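Long-range contact in aspartate-semialdehyde dehydrogenase (Candida albicans, PDB 3HSK), which catalyses the NADPH-dependent reductive dephosphorylation of 4-phospho-L-aspartate to its semialdehyde on the route to threonine and methionine: residues K21-F35 with N90-D102. Sequence-based numbering, arbitrary orientation.
Sequences KAGVLGATGSVGQRF and NFLECDVVFSGLD. With NAP (NADP nicotinamide-adenine-dinucleotide phosphate), chain C.
F98 and F35 meet where strand 96-99 packs against the helix that begins at S30. F98 CB sits over the centre of the F35 ring, 3.7 Å from its centroid, a CH-pi contact. With CG anti to the carbonyl carbon (chi1 -52°), the F98 ring then runs off the F35 face: CG lies against F35 CE1 and CD1, CD1 comes 3.4 Å from F35 CE1, CE1 still lies near that same atom, and the two ring planes are inclined by 32°. On the other flank CD2 lies near G23 O, and CE2 brings the ring edge to A22 CB at 3.7 Å. A372 of helix 364-376 touches this side chain as well.

Next to the rings, strands 21-25 and 96-99 run parallel. G23 N bonds V96 O and L25 N bonds F98 O; F98 N bonds G23 O, and G100 N, just past the strand, bonds L25 O. At the far end, the backbone N of K21 reaches D95 OD2 at 3.0 Å, using the oxygen's anti lone pair.

The opposite face is held by L25. Its CD2 meets F91 CZ at 3.6 Å, CD1 meets V97 CG1, and CB touches L101 CD1; F113 of helix 103-115 touches L25 and V97 and meets the F91 ring edge-to-face. C94 SG lies against the backbone of G23, near its N and CA.

Past the strands the two segments part around NADP. T28 OG1 lies between phosphate O2X and ribose O3B of NADP, at lengths too short to be taken literally, S30 N reaches O2N of NADP at 3.2 Å, and L101 CD2 lies 3.5 Å from adenine N3A. Strand, glycine-rich turn G26-G29 and helix, flanked by the neighbouring parallel strand, form the dinucleotide-binding beta-alpha unit of a Rossmann fold.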
ATOM      1  N   LYS A  21       4.329  12.274  40.076  1.00 57.47           N
ATOM      2  CA  LYS A  21       5.349  11.225  40.083  1.00 56.61           C
ATOM      3  C   LYS A  21       4.991  10.098  39.115  1.00 55.53           C
ATOM      4  O   LYS A  21       3.894   9.542  39.173  1.00 55.54           O
ATOM      5  CB  LYS A  21       5.565  10.684  41.501  1.00 56.62           C
ATOM      6  CG  LYS A  21       6.368  11.621  42.404  1.00 57.06           C
ATOM      7  CD  LYS A  21       6.356  11.162  43.859  1.00 57.43           C
ATOM      8  CE  LYS A  21       7.522  11.753  44.663  1.00 58.90           C
ATOM      9  NZ  LYS A  21       7.512  13.251  44.728  1.00 60.21           N
ATOM     10  N   ALA A  22       5.927   9.765  38.228  1.00 54.37           N
ATOM     11  CA  ALA A  22       5.667   8.788  37.170  1.00 53.26           C
ATOM     12  C   ALA A  22       6.495   7.512  37.281  1.00 52.29           C
ATOM     13  O   ALA A  22       7.705   7.555  37.511  1.00 52.17           O
ATOM     14  CB  ALA A  22       5.850   9.424  35.795  1.00 53.34           C
ATOM     15  N   GLY A  23       5.816   6.381  37.119  1.00 51.22           N
ATOM     16  CA  GLY A  23       6.466   5.079  37.022  1.00 50.02           C
ATOM     17  C   GLY A  23       6.423   4.558  35.599  1.00 49.24           C
ATOM     18  O   GLY A  23       5.569   4.965  34.802  1.00 49.00           O
ATOM     19  N   VAL A  24       7.359   3.667  35.279  1.00 48.33           N
ATOM     20  CA  VAL A  24       7.408   3.013  33.972  1.00 47.66           C
ATOM     21  C   VAL A  24       7.643   1.514  34.138  1.00 47.43           C
ATOM     22  O   VAL A  24       8.679   1.094  34.660  1.00 47.40           O
ATOM     23  CB  VAL A  24       8.511   3.604  33.039  1.00 47.58           C
ATOM     24  CG1 VAL A  24       8.440   2.960  31.653  1.00 47.15           C
ATOM     25  CG2 VAL A  24       8.391   5.127  32.922  1.00 46.92           C
ATOM     26  N   LEU A  25       6.667   0.722  33.702  1.00 46.98           N
ATOM     27  CA  LEU A  25       6.771  -0.730  33.698  1.00 46.71           C
ATOM     28  C   LEU A  25       7.268  -1.188  32.335  1.00 46.70           C
ATOM     29  O   LEU A  25       6.885  -0.626  31.307  1.00 46.47           O
ATOM     30  CB  LEU A  25       5.414  -1.364  34.006  1.00 46.81           C
ATOM     31  CG  LEU A  25       4.833  -1.128  35.405  1.00 46.41           C
ATOM     32  CD1 LEU A  25       3.377  -1.555  35.471  1.00 45.05           C
ATOM     33  CD2 LEU A  25       5.662  -1.856  36.458  1.00 46.64           C
ATOM     34  N   GLY A  26       8.117  -2.212  32.332  1.00 46.56           N
ATOM     35  CA  GLY A  26       8.772  -2.665  31.114  1.00 46.38           C
ATOM     36  C   GLY A  26       9.689  -1.578  30.586  1.00 46.34           C
ATOM     37  O   GLY A  26       9.737  -1.325  29.380  1.00 46.23           O
ATOM     38  N   ALA A  27      10.424  -0.953  31.503  1.00 46.41           N
ATOM     39  CA  ALA A  27      11.199   0.255  31.225  1.00 46.72           C
ATOM     40  C   ALA A  27      12.372   0.043  30.276  1.00 46.87           C
ATOM     41  O   ALA A  27      12.769   0.966  29.566  1.00 46.73           O
ATOM     42  CB  ALA A  27      11.683   0.879  32.528  1.00 46.71           C
ATOM     43  N   THR A  28      12.910  -1.174  30.264  1.00 47.24           N
ATOM     44  CA  THR A  28      14.102  -1.500  29.471  1.00 47.65           C
ATOM     45  C   THR A  28      13.781  -1.750  27.999  1.00 47.66           C
ATOM     46  O   THR A  28      14.643  -1.597  27.133  1.00 47.70           O
ATOM     47  CB  THR A  28      14.862  -2.708  30.064  1.00 47.74           C
ATOM     48  OG1 THR A  28      13.972  -3.826  30.187  1.00 47.67           O
ATOM     49  CG2 THR A  28      15.405  -2.363  31.444  1.00 48.07           C
ATOM     50  N   GLY A  29      12.529  -2.107  27.720  1.00 47.71           N
ATOM     51  CA  GLY A  29      12.090  -2.378  26.356  1.00 47.53           C
ATOM     52  C   GLY A  29      12.057  -1.137  25.486  1.00 47.68           C
ATOM     53  O   GLY A  29      12.206  -0.014  25.981  1.00 47.42           O
ATOM     54  N   SER A  30      11.847  -1.355  24.188  1.00 47.81           N
ATOM     55  CA  SER A  30      11.840  -0.293  23.178  1.00 48.24           C
ATOM     56  C   SER A  30      10.877   0.868  23.491  1.00 48.20           C
ATOM     57  O   SER A  30      11.293   2.031  23.516  1.00 48.07           O
ATOM     58  CB  SER A  30      11.532  -0.887  21.799  1.00 48.15           C
ATOM     59  OG  SER A  30      11.570   0.118  20.798  1.00 49.67           O
ATOM     60  N   VAL A  31       9.603   0.545  23.727  1.00 48.27           N
ATOM     61  CA  VAL A  31       8.584   1.539  24.082  1.00 48.19           C
ATOM     62  C   VAL A  31       8.907   2.181  25.441  1.00 48.26           C
ATOM     63  O   VAL A  31       8.776   3.400  25.606  1.00 48.07           O
ATOM     64  CB  VAL A  31       7.150   0.924  24.072  1.00 48.40           C
ATOM     65  CG1 VAL A  31       6.137   1.861  24.721  1.00 48.19           C
ATOM     66  CG2 VAL A  31       6.713   0.603  22.649  1.00 48.33           C
ATOM     67  N   GLY A  32       9.346   1.354  26.394  1.00 48.20           N
ATOM     68  CA  GLY A  32       9.784   1.818  27.710  1.00 48.31           C
ATOM     69  C   GLY A  32      10.896   2.852  27.655  1.00 48.57           C
ATOM     70  O   GLY A  32      10.885   3.817  28.424  1.00 48.55           O
ATOM     71  N   GLN A  33      11.851   2.649  26.747  1.00 48.81           N
ATOM     72  CA  GLN A  33      12.957   3.592  26.534  1.00 49.23           C
ATOM     73  C   GLN A  33      12.429   4.969  26.129  1.00 49.62           C
ATOM     74  O   GLN A  33      12.804   5.985  26.723  1.00 49.31           O
ATOM     75  CB  GLN A  33      13.925   3.069  25.461  1.00 49.02           C
ATOM     76  CG  GLN A  33      14.902   1.986  25.940  1.00 49.62           C
ATOM     77  CD  GLN A  33      15.762   1.395  24.823  1.00 49.11           C
ATOM     78  OE1 GLN A  33      16.109   2.073  23.857  1.00 48.95           O
ATOM     79  NE2 GLN A  33      16.107   0.122  24.960  1.00 49.10           N
ATOM     80  N   ARG A  34      11.543   4.977  25.129  1.00 50.20           N
ATOM     81  CA  ARG A  34      10.942   6.207  24.602  1.00 50.90           C
ATOM     82  C   ARG A  34      10.084   6.941  25.638  1.00 50.82           C
ATOM     83  O   ARG A  34      10.053   8.172  25.652  1.00 50.92           O
ATOM     84  CB  ARG A  34      10.138   5.922  23.330  1.00 51.08           C
ATOM     85  CG  ARG A  34      10.913   5.158  22.270  1.00 52.82           C
ATOM     86  CD  ARG A  34      10.203   5.173  20.930  1.00 55.79           C
ATOM     87  NE  ARG A  34      10.672   4.099  20.055  1.00 58.04           N
ATOM     88  CZ  ARG A  34       9.912   3.111  19.579  1.00 59.31           C
ATOM     89  NH1 ARG A  34      10.453   2.186  18.796  1.00 60.12           N
ATOM     90  NH2 ARG A  34       8.616   3.039  19.874  1.00 59.19           N
ATOM     91  N   PHE A  35       9.404   6.186  26.504  1.00 50.85           N
ATOM     92  CA  PHE A  35       8.698   6.775  27.651  1.00 50.90           C
ATOM     93  C   PHE A  35       9.631   7.594  28.535  1.00 51.21           C
ATOM     94  O   PHE A  35       9.365   8.765  28.807  1.00 51.07           O
ATOM     95  CB  PHE A  35       8.013   5.704  28.508  1.00 50.64           C
ATOM     96  CG  PHE A  35       6.573   5.476  28.159  1.00 50.47           C
ATOM     97  CD1 PHE A  35       5.650   6.516  28.242  1.00 49.43           C
ATOM     98  CD2 PHE A  35       6.134   4.219  27.763  1.00 49.83           C
ATOM     99  CE1 PHE A  35       4.324   6.312  27.920  1.00 49.02           C
ATOM    100  CE2 PHE A  35       4.799   4.004  27.443  1.00 50.01           C
ATOM    101  CZ  PHE A  35       3.893   5.052  27.523  1.00 49.69           C
ATOM    102  N   ASN A  90       8.341   2.372  45.686  1.00 58.36           N
ATOM    103  CA  ASN A  90       8.280   3.565  44.842  1.00 58.38           C
ATOM    104  C   ASN A  90       7.085   3.574  43.896  1.00 58.15           C
ATOM    105  O   ASN A  90       6.535   4.637  43.597  1.00 58.21           O
ATOM    106  CB  ASN A  90       9.578   3.738  44.042  1.00 58.51           C
ATOM    107  CG  ASN A  90      10.746   4.195  44.905  1.00 59.08           C
ATOM    108  OD1 ASN A  90      10.577   4.963  45.858  1.00 59.70           O
ATOM    109  ND2 ASN A  90      11.944   3.727  44.566  1.00 59.23           N
ATOM    110  N   PHE A  91       6.695   2.389  43.426  1.00 57.82           N
ATOM    111  CA  PHE A  91       5.560   2.252  42.515  1.00 57.43           C
ATOM    112  C   PHE A  91       4.238   2.662  43.164  1.00 57.33           C
ATOM    113  O   PHE A  91       3.388   3.264  42.505  1.00 57.59           O
ATOM    114  CB  PHE A  91       5.476   0.837  41.932  1.00 57.28           C
ATOM    115  CG  PHE A  91       6.299   0.648  40.685  1.00 56.80           C
ATOM    116  CD1 PHE A  91       6.049   1.413  39.548  1.00 56.56           C
ATOM    117  CD2 PHE A  91       7.316  -0.295  40.644  1.00 56.39           C
ATOM    118  CE1 PHE A  91       6.804   1.245  38.389  1.00 56.24           C
ATOM    119  CE2 PHE A  91       8.079  -0.473  39.489  1.00 56.32           C
ATOM    120  CZ  PHE A  91       7.824   0.304  38.360  1.00 56.61           C
ATOM    121  N   LEU A  92       4.078   2.359  44.451  1.00 57.02           N
ATOM    122  CA  LEU A  92       2.897   2.796  45.198  1.00 56.73           C
ATOM    123  C   LEU A  92       2.853   4.312  45.402  1.00 56.35           C
ATOM    124  O   LEU A  92       1.818   4.863  45.801  1.00 56.54           O
ATOM    125  CB  LEU A  92       2.794   2.073  46.546  1.00 56.77           C
ATOM    126  CG  LEU A  92       1.847   0.870  46.608  1.00 57.07           C
ATOM    127  CD1 LEU A  92       2.139   0.013  47.836  1.00 57.59           C
ATOM    128  CD2 LEU A  92       0.380   1.321  46.597  1.00 57.68           C
ATOM    129  N   GLU A  93       3.969   4.976  45.116  1.00 55.74           N
ATOM    130  CA  GLU A  93       4.087   6.423  45.294  1.00 55.37           C
ATOM    131  C   GLU A  93       3.832   7.205  44.000  1.00 54.65           C
ATOM    132  O   GLU A  93       3.732   8.438  44.028  1.00 54.64           O
ATOM    133  CB  GLU A  93       5.464   6.788  45.867  1.00 55.37           C
ATOM    134  CG  GLU A  93       5.767   6.152  47.230  1.00 56.02           C
ATOM    135  CD  GLU A  93       7.026   6.694  47.881  1.00 56.13           C
ATOM    136  OE1 GLU A  93       7.789   7.431  47.219  1.00 56.84           O
ATOM    137  OE2 GLU A  93       7.254   6.382  49.072  1.00 58.07           O
ATOM    138  N   CYS A  94       3.730   6.487  42.880  1.00 53.66           N
ATOM    139  CA  CYS A  94       3.512   7.104  41.571  1.00 52.60           C
ATOM    140  C   CYS A  94       2.055   7.483  41.350  1.00 51.97           C
ATOM    141  O   CYS A  94       1.148   6.677  41.589  1.00 51.77           O
ATOM    142  CB  CYS A  94       3.945   6.165  40.448  1.00 52.75           C
ATOM    143  SG  CYS A  94       5.670   5.717  40.474  1.00 51.77           S
ATOM    144  N   ASP A  95       1.856   8.710  40.869  1.00 51.14           N
ATOM    145  CA  ASP A  95       0.541   9.227  40.485  1.00 50.21           C
ATOM    146  C   ASP A  95       0.040   8.615  39.177  1.00 49.55           C
ATOM    147  O   ASP A  95      -1.166   8.560  38.932  1.00 49.49           O
ATOM    148  CB  ASP A  95       0.604  10.750  40.350  1.00 50.35           C
ATOM    149  CG  ASP A  95       0.886  11.444  41.675  1.00 50.50           C
ATOM    150  OD1 ASP A  95       0.071  11.296  42.608  1.00 51.21           O
ATOM    151  OD2 ASP A  95       1.917  12.144  41.779  1.00 50.36           O
ATOM    152  N   VAL A  96       0.980   8.179  38.339  1.00 48.70           N
ATOM    153  CA  VAL A  96       0.682   7.554  37.046  1.00 47.67           C
ATOM    154  C   VAL A  96       1.778   6.551  36.670  1.00 47.04           C
ATOM    155  O   VAL A  96       2.967   6.820  36.860  1.00 46.92           O
ATOM    156  CB  VAL A  96       0.477   8.609  35.915  1.00 47.57           C
ATOM    157  CG1 VAL A  96       1.792   9.300  35.534  1.00 46.97           C
ATOM    158  CG2 VAL A  96      -0.184   7.972  34.695  1.00 47.64           C
ATOM    159  N   VAL A  97       1.369   5.396  36.152  1.00 46.28           N
ATOM    160  CA  VAL A  97       2.310   4.336  35.804  1.00 45.57           C
ATOM    161  C   VAL A  97       2.161   3.908  34.345  1.00 45.13           C
ATOM    162  O   VAL A  97       1.198   3.227  33.982  1.00 44.90           O
ATOM    163  CB  VAL A  97       2.161   3.104  36.741  1.00 45.60           C
ATOM    164  CG1 VAL A  97       3.085   1.973  36.305  1.00 44.86           C
ATOM    165  CG2 VAL A  97       2.441   3.487  38.193  1.00 45.73           C
ATOM    166  N   PHE A  98       3.130   4.301  33.523  1.00 44.59           N
ATOM    167  CA  PHE A  98       3.155   3.930  32.110  1.00 44.55           C
ATOM    168  C   PHE A  98       3.645   2.500  31.947  1.00 44.47           C
ATOM    169  O   PHE A  98       4.433   2.025  32.756  1.00 44.46           O
ATOM    170  CB  PHE A  98       4.040   4.894  31.316  1.00 44.35           C
ATOM    171  CG  PHE A  98       3.706   6.342  31.539  1.00 44.43           C
ATOM    172  CD1 PHE A  98       2.694   6.959  30.805  1.00 44.14           C
ATOM    173  CD2 PHE A  98       4.392   7.089  32.497  1.00 44.60           C
ATOM    174  CE1 PHE A  98       2.381   8.299  31.011  1.00 44.30           C
ATOM    175  CE2 PHE A  98       4.078   8.430  32.719  1.00 44.70           C
ATOM    176  CZ  PHE A  98       3.076   9.036  31.970  1.00 44.64           C
ATOM    177  N   SER A  99       3.176   1.807  30.913  1.00 44.45           N
ATOM    178  CA  SER A  99       3.573   0.412  30.715  1.00 44.40           C
ATOM    179  C   SER A  99       3.879   0.041  29.263  1.00 44.81           C
ATOM    180  O   SER A  99       3.025   0.158  28.374  1.00 44.65           O
ATOM    181  CB  SER A  99       2.529  -0.541  31.313  1.00 44.42           C
ATOM    182  OG  SER A  99       2.749  -1.880  30.908  1.00 43.57           O
ATOM    183  N   GLY A 100       5.116  -0.400  29.042  1.00 44.94           N
ATOM    184  CA  GLY A 100       5.534  -0.990  27.771  1.00 45.04           C
ATOM    185  C   GLY A 100       5.933  -2.440  27.974  1.00 45.17           C
ATOM    186  O   GLY A 100       6.826  -2.948  27.301  1.00 44.78           O
ATOM    187  N   LEU A 101       5.263  -3.095  28.918  1.00 45.59           N
ATOM    188  CA  LEU A 101       5.503  -4.499  29.240  1.00 46.01           C
ATOM    189  C   LEU A 101       5.151  -5.437  28.100  1.00 46.55           C
ATOM    190  O   LEU A 101       4.208  -5.191  27.342  1.00 46.45           O
ATOM    191  CB  LEU A 101       4.697  -4.907  30.474  1.00 45.74           C
ATOM    192  CG  LEU A 101       5.252  -4.587  31.860  1.00 45.52           C
ATOM    193  CD1 LEU A 101       4.136  -4.704  32.878  1.00 45.69           C
ATOM    194  CD2 LEU A 101       6.419  -5.505  32.230  1.00 45.06           C
ATOM    195  N   ASP A 102       5.931  -6.512  27.995  1.00 47.26           N
ATOM    196  CA  ASP A 102       5.649  -7.623  27.098  1.00 47.95           C
ATOM    197  C   ASP A 102       4.292  -8.220  27.481  1.00 48.08           C
ATOM    198  O   ASP A 102       3.976  -8.363  28.669  1.00 47.64           O
ATOM    199  CB  ASP A 102       6.778  -8.659  27.216  1.00 48.46           C
ATOM    200  CG  ASP A 102       6.481  -9.972  26.494  1.00 49.96           C
ATOM    201  OD1 ASP A 102       5.839  -9.972  25.420  1.00 51.71           O
ATOM    202  OD2 ASP A 102       6.923 -11.021  27.009  1.00 52.26           O
TER
HETATM  203  PA  NAP C 366      10.504  -7.373  25.858  1.00 84.31           P
HETATM  204  O1A NAP C 366      11.890  -6.923  26.129  1.00 84.37           O
HETATM  205  O2A NAP C 366      10.426  -8.854  25.809  1.00 84.28           O
HETATM  206  O5B NAP C 366       9.505  -6.795  26.977  1.00 79.75           O
HETATM  207  C5B NAP C 366       9.338  -5.407  27.144  1.00 73.29           C
HETATM  208  C4B NAP C 366       9.624  -5.063  28.596  1.00 68.81           C
HETATM  209  O4B NAP C 366       8.999  -6.017  29.439  1.00 67.06           O
HETATM  210  C3B NAP C 366      11.117  -5.100  28.893  1.00 66.98           C
HETATM  211  O3B NAP C 366      11.503  -3.923  29.560  1.00 65.57           O
HETATM  212  C2B NAP C 366      11.284  -6.308  29.793  1.00 65.56           C
HETATM  213  O2B NAP C 366      12.287  -6.134  30.763  1.00 64.92           O
HETATM  214  C1B NAP C 366       9.910  -6.467  30.423  1.00 64.86           C
HETATM  215  N9A NAP C 366       9.677  -7.869  30.822  1.00 64.04           N
HETATM  216  C8A NAP C 366       9.801  -8.994  30.046  1.00 63.73           C
HETATM  217  N7A NAP C 366       9.504 -10.072  30.804  1.00 63.53           N
HETATM  218  C5A NAP C 366       9.195  -9.655  32.052  1.00 63.74           C
HETATM  219  C6A NAP C 366       8.824 -10.331  33.214  1.00 64.10           C
HETATM  220  N6A NAP C 366       8.716 -11.656  33.217  1.00 63.92           N
HETATM  221  N1A NAP C 366       8.564  -9.615  34.372  1.00 64.23           N
HETATM  222  C2A NAP C 366       8.669  -8.235  34.375  1.00 63.94           C
HETATM  223  N3A NAP C 366       9.044  -7.576  33.219  1.00 63.36           N
HETATM  224  C4A NAP C 366       9.302  -8.269  32.079  1.00 63.59           C
HETATM  225  O3  NAP C 366       9.956  -6.723  24.489  1.00 87.74           O
HETATM  226  PN  NAP C 366      10.544  -5.566  23.531  1.00 91.83           P
HETATM  227  O1N NAP C 366       9.839  -5.666  22.230  1.00 91.90           O
HETATM  228  O2N NAP C 366      10.542  -4.273  24.256  1.00 91.58           O
HETATM  229  O5D NAP C 366      12.073  -6.026  23.311  1.00 93.43           O
HETATM  230  C5D NAP C 366      12.875  -5.402  22.329  1.00 96.33           C
HETATM  231  C4D NAP C 366      13.061  -6.261  21.073  1.00 98.25           C
HETATM  232  O4D NAP C 366      14.452  -6.392  20.808  1.00 99.10           O
HETATM  233  C3D NAP C 366      12.482  -7.673  21.160  1.00 98.95           C
HETATM  234  O3D NAP C 366      11.264  -7.784  20.454  1.00 98.88           O
HETATM  235  C2D NAP C 366      13.556  -8.575  20.576  1.00 99.63           C
HETATM  236  O2D NAP C 366      13.270  -8.896  19.230  1.00 99.48           O
HETATM  237  C1D NAP C 366      14.837  -7.749  20.638  1.00100.14           C
HETATM  238  N1N NAP C 366      15.726  -8.204  21.740  1.00100.71           N
HETATM  239  C2N NAP C 366      16.871  -8.889  21.417  1.00101.21           C
HETATM  240  C3N NAP C 366      17.746  -9.336  22.413  1.00101.59           C
HETATM  241  C7N NAP C 366      19.132  -9.792  22.039  1.00101.81           C
HETATM  242  O7N NAP C 366      19.870 -10.595  22.938  1.00101.71           O
HETATM  243  N7N NAP C 366      19.639  -9.426  20.858  1.00102.01           N
HETATM  244  C4N NAP C 366      17.441  -9.083  23.754  1.00101.16           C
HETATM  245  C5N NAP C 366      16.278  -8.386  24.083  1.00101.12           C
HETATM  246  C6N NAP C 366      15.430  -7.952  23.064  1.00100.93           C
HETATM  247  P2B NAP C 366      13.663  -6.972  30.675  1.00 64.02           P
HETATM  248  O1X NAP C 366      14.161  -7.177  32.081  1.00 63.58           O
HETATM  249  O2X NAP C 366      14.674  -6.194  29.870  1.00 64.29           O
HETATM  250  O3X NAP C 366      13.439  -8.310  30.011  1.00 63.96           O